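Local coordinates for protein glycoside hydrolase, GH17 family (Formosa sp. Hel1_33_131, PDB 6FCG) that probably hydrolyses internal beta-1,3-glucosidic linkages of laminarin as an endo-acting family 17 glycoside hydrolase, at residues Leu267-Lys278 against Tyr327-His335. Numbering follows the deposited sequence.
Sequences LKRIDIAMNRAK and YKEAIFYNH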
ATOM      1  N   LEU A 267      21.746  12.218 -18.940  1.00 34.75           N
ATOM      2  CA  LEU A 267      23.034  11.563 -19.126  1.00 36.26           C
ATOM      3  C   LEU A 267      23.973  11.814 -17.964  1.00 37.31           C
ATOM      4  O   LEU A 267      24.596  10.880 -17.472  1.00 36.80           O
ATOM      5  CB  LEU A 267      23.688  12.046 -20.406  1.00 37.47           C
ATOM      6  CG  LEU A 267      22.982  11.543 -21.661  1.00 39.05           C
ATOM      7  CD1 LEU A 267      23.054  12.543 -22.804  1.00 37.02           C
ATOM      8  CD2 LEU A 267      23.567  10.188 -22.046  1.00 41.44           C
ATOM      9  N   LYS A 268      24.040  13.067 -17.530  1.00 42.06           N
ATOM     10  CA  LYS A 268      24.951  13.478 -16.457  1.00 45.88           C
ATOM     11  C   LYS A 268      24.521  12.943 -15.114  1.00 43.69           C
ATOM     12  O   LYS A 268      25.362  12.511 -14.331  1.00 43.79           O
ATOM     13  CB  LYS A 268      25.143  15.023 -16.409  1.00 54.45           C
ATOM     14  CG  LYS A 268      26.326  15.400 -17.307  1.00 61.07           C
ATOM     15  CD  LYS A 268      26.471  16.847 -17.724  1.00 68.94           C
ATOM     16  CE  LYS A 268      27.741  17.048 -18.564  1.00 71.09           C
ATOM     17  NZ  LYS A 268      27.486  17.855 -19.795  1.00 72.64           N
ATOM     18  N   ARG A 269      23.213  12.933 -14.872  1.00 42.29           N
ATOM     19  CA  ARG A 269      22.661  12.339 -13.660  1.00 41.67           C
ATOM     20  C   ARG A 269      23.053  10.866 -13.465  1.00 40.53           C
ATOM     21  O   ARG A 269      23.410  10.459 -12.354  1.00 39.96           O
ATOM     22  CB  ARG A 269      21.144  12.492 -13.641  1.00 41.94           C
ATOM     23  CG  ARG A 269      20.741  13.888 -13.231  1.00 44.37           C
ATOM     24  CD  ARG A 269      19.632  14.532 -14.073  1.00 43.19           C
ATOM     25  NE  ARG A 269      18.307  14.136 -13.722  1.00 43.67           N
ATOM     26  CZ  ARG A 269      17.251  14.172 -14.537  1.00 41.37           C
ATOM     27  NH1 ARG A 269      17.277  14.628 -15.803  1.00 35.53           N
ATOM     28  NH2 ARG A 269      16.122  13.742 -14.026  1.00 43.43           N
ATOM     29  N   ILE A 270      22.970  10.082 -14.538  1.00 36.46           N
ATOM     30  CA  ILE A 270      23.385   8.688 -14.497  1.00 35.99           C
ATOM     31  C   ILE A 270      24.899   8.576 -14.240  1.00 36.71           C
ATOM     32  O   ILE A 270      25.309   7.832 -13.357  1.00 34.36           O
ATOM     33  CB  ILE A 270      22.922   7.913 -15.761  1.00 33.68           C
ATOM     34  CG1 ILE A 270      21.409   7.736 -15.697  1.00 31.55           C
ATOM     35  CG2 ILE A 270      23.591   6.543 -15.842  1.00 32.88           C
ATOM     36  CD1 ILE A 270      20.792   7.119 -16.928  1.00 31.11           C
ATOM     37  N   ASP A 271      25.714   9.321 -14.995  1.00 36.91           N
ATOM     38  CA  ASP A 271      27.172   9.326 -14.797  1.00 36.28           C
ATOM     39  C   ASP A 271      27.578   9.603 -13.344  1.00 35.42           C
ATOM     40  O   ASP A 271      28.399   8.884 -12.783  1.00 39.60           O
ATOM     41  CB  ASP A 271      27.863  10.340 -15.723  1.00 37.30           C
ATOM     42  CG  ASP A 271      27.956   9.868 -17.181  1.00 39.37           C
ATOM     43  OD1 ASP A 271      27.951   8.642 -17.432  1.00 40.44           O
ATOM     44  OD2 ASP A 271      28.069  10.743 -18.088  1.00 37.20           O
ATOM     45  N   ILE A 272      26.996  10.630 -12.748  1.00 35.04           N
ATOM     46  CA  ILE A 272      27.314  11.045 -11.372  1.00 35.37           C
ATOM     47  C   ILE A 272      26.899   9.975 -10.390  1.00 34.14           C
ATOM     48  O   ILE A 272      27.628   9.678  -9.446  1.00 35.54           O
ATOM     49  CB  ILE A 272      26.611  12.391 -11.010  1.00 37.53           C
ATOM     50  CG1 ILE A 272      27.338  13.538 -11.683  1.00 39.83           C
ATOM     51  CG2 ILE A 272      26.570  12.665  -9.507  1.00 37.31           C
ATOM     52  CD1 ILE A 272      26.477  14.767 -11.856  1.00 44.30           C
ATOM     53  N   ALA A 273      25.709   9.418 -10.593  1.00 33.29           N
ATOM     54  CA  ALA A 273      25.190   8.408  -9.684  1.00 33.31           C
ATOM     55  C   ALA A 273      26.031   7.128  -9.757  1.00 31.43           C
ATOM     56  O   ALA A 273      26.375   6.557  -8.716  1.00 29.68           O
ATOM     57  CB  ALA A 273      23.740   8.102 -10.003  1.00 33.82           C
ATOM     58  N   MET A 274      26.352   6.710 -10.985  1.00 27.98           N
ATOM     59  CA  MET A 274      27.185   5.554 -11.200  1.00 29.21           C
ATOM     60  C   MET A 274      28.618   5.751 -10.701  1.00 30.56           C
ATOM     61  O   MET A 274      29.229   4.795 -10.210  1.00 32.02           O
ATOM     62  CB  MET A 274      27.181   5.120 -12.667  1.00 29.34           C
ATOM     63  CG  MET A 274      25.870   4.494 -13.131  1.00 31.05           C
ATOM     64  SD  MET A 274      25.192   3.252 -12.012  1.00 32.34           S
ATOM     65  CE  MET A 274      26.428   1.973 -12.201  1.00 30.98           C
ATOM     66  N   ASN A 275      29.149   6.962 -10.795  1.00 30.75           N
ATOM     67  CA  ASN A 275      30.428   7.239 -10.172  1.00 32.01           C
ATOM     68  C   ASN A 275      30.412   7.035  -8.659  1.00 31.20           C
ATOM     69  O   ASN A 275      31.368   6.527  -8.085  1.00 32.55           O
ATOM     70  CB  ASN A 275      30.933   8.636 -10.504  1.00 34.71           C
ATOM     71  CG  ASN A 275      32.373   8.823 -10.059  1.00 37.97           C
ATOM     72  OD1 ASN A 275      33.303   8.433 -10.768  1.00 43.39           O
ATOM     73  ND2 ASN A 275      32.569   9.407  -8.878  1.00 38.18           N
ATOM     74  N   ARG A 276      29.324   7.415  -8.003  1.00 31.15           N
ATOM     75  CA  ARG A 276      29.203   7.155  -6.572  1.00 32.31           C
ATOM     76  C   ARG A 276      29.244   5.642  -6.257  1.00 30.77           C
ATOM     77  O   ARG A 276      29.771   5.247  -5.211  1.00 32.83           O
ATOM     78  CB  ARG A 276      27.942   7.814  -5.976  1.00 35.87           C
ATOM     79  CG  ARG A 276      28.125   9.260  -5.515  1.00 36.38           C
ATOM     80  CD  ARG A 276      26.885   9.762  -4.764  1.00 37.80           C
ATOM     81  NE  ARG A 276      25.736   9.916  -5.666  1.00 38.19           N
ATOM     82  CZ  ARG A 276      25.415  11.023  -6.343  1.00 38.82           C
ATOM     83  NH1 ARG A 276      26.128  12.137  -6.230  1.00 39.61           N
ATOM     84  NH2 ARG A 276      24.361  11.027  -7.158  1.00 39.96           N
ATOM     85  N   ALA A 277      28.657   4.832  -7.133  1.00 26.87           N
ATOM     86  CA  ALA A 277      28.649   3.391  -6.989  1.00 25.85           C
ATOM     87  C   ALA A 277      30.050   2.818  -7.086  1.00 26.54           C
ATOM     88  O   ALA A 277      30.421   1.903  -6.332  1.00 26.00           O
ATOM     89  CB  ALA A 277      27.747   2.764  -8.048  1.00 25.94           C
ATOM     90  N   LYS A 278      30.820   3.317  -8.044  1.00 26.25           N
ATOM     91  CA  LYS A 278      32.220   2.925  -8.177  1.00 27.83           C
ATOM     92  C   LYS A 278      32.998   3.297  -6.920  1.00 28.48           C
ATOM     93  O   LYS A 278      33.693   2.487  -6.343  1.00 27.30           O
ATOM     94  CB  LYS A 278      32.841   3.594  -9.391  1.00 30.85           C
ATOM     95  CG  LYS A 278      34.353   3.503  -9.491  1.00 32.80           C
ATOM     96  CD  LYS A 278      34.912   4.873  -9.821  1.00 37.79           C
ATOM     97  CE  LYS A 278      36.358   4.739 -10.258  1.00 45.14           C
ATOM     98  NZ  LYS A 278      37.043   6.046 -10.443  1.00 48.71           N
ATOM     99  N   TYR A 327      22.860  -0.433 -19.728  1.00 27.42           N
ATOM    100  CA  TYR A 327      23.626   0.812 -19.784  1.00 28.14           C
ATOM    101  C   TYR A 327      24.382   1.033 -18.481  1.00 28.74           C
ATOM    102  O   TYR A 327      25.583   1.320 -18.475  1.00 29.89           O
ATOM    103  CB  TYR A 327      22.693   1.993 -20.094  1.00 28.74           C
ATOM    104  CG  TYR A 327      23.364   3.341 -20.277  1.00 29.60           C
ATOM    105  CD1 TYR A 327      24.375   3.518 -21.223  1.00 30.44           C
ATOM    106  CD2 TYR A 327      22.947   4.455 -19.561  1.00 30.32           C
ATOM    107  CE1 TYR A 327      24.974   4.759 -21.420  1.00 31.35           C
ATOM    108  CE2 TYR A 327      23.537   5.698 -19.757  1.00 31.16           C
ATOM    109  CZ  TYR A 327      24.543   5.842 -20.689  1.00 30.91           C
ATOM    110  OH  TYR A 327      25.116   7.066 -20.873  1.00 31.65           O
ATOM    111  N   LYS A 328      23.682   0.921 -17.365  1.00 28.54           N
ATOM    112  CA  LYS A 328      24.334   1.102 -16.081  1.00 28.28           C
ATOM    113  C   LYS A 328      25.343  -0.004 -15.826  1.00 26.72           C
ATOM    114  O   LYS A 328      26.344   0.254 -15.179  1.00 26.33           O
ATOM    115  CB  LYS A 328      23.331   1.195 -14.934  1.00 27.69           C
ATOM    116  CG  LYS A 328      22.500   2.448 -14.997  1.00 27.82           C
ATOM    117  CD  LYS A 328      21.829   2.699 -13.672  1.00 30.68           C
ATOM    118  CE  LYS A 328      20.312   2.709 -13.747  1.00 31.56           C
ATOM    119  NZ  LYS A 328      19.573   3.816 -14.277  1.00 34.12           N
ATOM    120  N   GLU A 329      25.066  -1.216 -16.314  1.00 25.41           N
ATOM    121  CA  GLU A 329      26.028  -2.317 -16.222  1.00 26.03           C
ATOM    122  C   GLU A 329      27.330  -1.969 -16.935  1.00 26.25           C
ATOM    123  O   GLU A 329      28.425  -2.194 -16.396  1.00 28.43           O
ATOM    124  CB  GLU A 329      25.469  -3.618 -16.813  1.00 26.00           C
ATOM    125  CG  GLU A 329      26.472  -4.758 -16.783  1.00 26.18           C
ATOM    126  CD  GLU A 329      26.016  -5.969 -17.542  1.00 28.50           C
ATOM    127  OE1 GLU A 329      26.196  -7.014 -16.934  1.00 30.99           O
ATOM    128  OE2 GLU A 329      25.519  -5.903 -18.718  1.00 31.62           O
ATOM    129  N   ALA A 330      27.206  -1.451 -18.144  1.00 25.22           N
ATOM    130  CA  ALA A 330      28.373  -1.034 -18.906  1.00 25.61           C
ATOM    131  C   ALA A 330      29.172   0.060 -18.189  1.00 25.79           C
ATOM    132  O   ALA A 330      30.402  -0.010 -18.107  1.00 26.10           O
ATOM    133  CB  ALA A 330      27.963  -0.565 -20.291  1.00 25.30           C
ATOM    134  N   ILE A 331      28.478   1.061 -17.665  1.00 26.47           N
ATOM    135  CA  ILE A 331      29.154   2.110 -16.916  1.00 27.39           C
ATOM    136  C   ILE A 331      29.918   1.530 -15.710  1.00 25.95           C
ATOM    137  O   ILE A 331      31.082   1.867 -15.478  1.00 26.95           O
ATOM    138  CB  ILE A 331      28.179   3.204 -16.463  1.00 28.68           C
ATOM    139  CG1 ILE A 331      27.683   3.981 -17.680  1.00 28.23           C
ATOM    140  CG2 ILE A 331      28.865   4.164 -15.482  1.00 29.09           C
ATOM    141  CD1 ILE A 331      26.459   4.829 -17.404  1.00 28.54           C
ATOM    142  N   PHE A 332      29.279   0.634 -14.973  1.00 24.27           N
ATOM    143  CA  PHE A 332      29.912   0.028 -13.814  1.00 23.12           C
ATOM    144  C   PHE A 332      31.125  -0.810 -14.216  1.00 22.89           C
ATOM    145  O   PHE A 332      32.193  -0.654 -13.623  1.00 21.79           O
ATOM    146  CB  PHE A 332      28.908  -0.809 -13.011  1.00 21.53           C
ATOM    147  CG  PHE A 332      29.455  -1.318 -11.705  1.00 20.59           C
ATOM    148  CD1 PHE A 332      29.657  -0.446 -10.647  1.00 20.61           C
ATOM    149  CD2 PHE A 332      29.769  -2.660 -11.536  1.00 20.61           C
ATOM    150  CE1 PHE A 332      30.160  -0.900  -9.439  1.00 19.99           C
ATOM    151  CE2 PHE A 332      30.258  -3.123 -10.328  1.00 20.86           C
ATOM    152  CZ  PHE A 332      30.459  -2.242  -9.279  1.00 20.27           C
ATOM    153  N   TYR A 333      30.945  -1.675 -15.216  1.00 22.50           N
ATOM    154  CA  TYR A 333      32.013  -2.537 -15.711  1.00 23.70           C
ATOM    155  C   TYR A 333      33.268  -1.726 -16.073  1.00 24.73           C
ATOM    156  O   TYR A 333      34.372  -2.068 -15.644  1.00 24.46           O
ATOM    157  CB  TYR A 333      31.559  -3.327 -16.947  1.00 23.79           C
ATOM    158  CG  TYR A 333      32.625  -4.217 -17.519  1.00 23.92           C
ATOM    159  CD1 TYR A 333      32.970  -5.409 -16.898  1.00 23.37           C
ATOM    160  CD2 TYR A 333      33.271  -3.878 -18.702  1.00 25.14           C
ATOM    161  CE1 TYR A 333      33.941  -6.245 -17.436  1.00 24.43           C
ATOM    162  CE2 TYR A 333      34.244  -4.700 -19.256  1.00 26.05           C
ATOM    163  CZ  TYR A 333      34.584  -5.880 -18.623  1.00 25.78           C
ATOM    164  OH  TYR A 333      35.563  -6.643 -19.211  1.00 24.56           O
ATOM    165  N   ASN A 334      33.081  -0.652 -16.843  1.00 24.39           N
ATOM    166  CA  ASN A 334      34.187   0.211 -17.276  1.00 24.59           C
ATOM    167  C   ASN A 334      34.839   0.986 -16.148  1.00 24.99           C
ATOM    168  O   ASN A 334      36.071   1.104 -16.126  1.00 26.31           O
ATOM    169  CB  ASN A 334      33.741   1.179 -18.377  1.00 24.96           C
ATOM    170  CG  ASN A 334      33.365   0.458 -19.655  1.00 24.83           C
ATOM    171  OD1 ASN A 334      33.954  -0.561 -20.025  1.00 28.21           O
ATOM    172  ND2 ASN A 334      32.393   0.983 -20.339  1.00 25.25           N
ATOM    173  N   HIS A 335      34.042   1.473 -15.198  1.00 25.81           N
ATOM    174  CA  HIS A 335      34.608   2.130 -14.012  1.00 27.42           C
ATOM    175  C   HIS A 335      35.465   1.166 -13.202  1.00 25.79           C
ATOM    176  O   HIS A 335      36.521   1.551 -12.693  1.00 26.03           O
ATOM    177  CB  HIS A 335      33.533   2.717 -13.088  1.00 29.71           C
ATOM    178  CG  HIS A 335      33.014   4.069 -13.481  1.00 34.87           C
ATOM    179  ND1 HIS A 335      33.742   5.004 -14.193  1.00 37.39           N
ATOM    180  CD2 HIS A 335      31.834   4.665 -13.194  1.00 37.79           C
ATOM    181  CE1 HIS A 335      33.015   6.098 -14.361  1.00 37.41           C
ATOM    182  NE2 HIS A 335      31.855   5.918 -13.762  1.00 37.44           N
TER
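The carbonyl oxygen Lys-328 O accepts the helical hydrogen bond from Phe-332 N at 3.0 Å and also meets the methyl of Met-274, whose CE lies 3.4 Å from it. Bends at chi2 (-47°) and chi3 (-68°) curl the methionine back on itself, bringing SD across the aliphatic part of Lys-328, 3.8 Å from its CD, and setting CE against Phe-332 CB. Nearer its root, the same side chain rests its CB and CG on Ile-331 CG2. The ammonium of Lys-328 is not spent on this interface: NZ hydrogen-bonds to the backbone O of Glu-418, leaving the methylenes to line the sulfur. With an alanine at Met-274, SD and CE are gone, and a gap is likely to open between Lys-328 and Phe-332.

Toward the start of 267-278, Ile-270 CG2 touches Ile-331 CD1 at 3.7 Å and approaches Tyr-327 CE2. Ile-331 CD1 in turn sits over one face of the Tyr-327 ring, offset toward its rim, while the phenol oxygen reaches Leu-267 CD2. Leu-415 of a second subunit packs on Ile-270. At the far end, Lys-278 lays CD over one face of the His-335 imidazole and packs CG 3.8 Å from His-335 CB; the amide of Asn-275 stands almost perpendicular to that ring.

In the TIM barrel, helix 266-294 lies between strands 238-241 and 301-305 in the chain, and helix 326-342 comes after 301-305. The axes of 267-278 and 327-335 cross at -47° and come within 9.7 Å. No hydrogen bond links the two segments; apolar and van der Waals contacts make up most of the interface. Lys-278 NZ, 5.1 Å from His-335 ND1, and Asp-271 OD1, 6.0 Å from His-335 NE2, would probably pull the imidazole's protonation in opposing directions, with neither state clearly preferred.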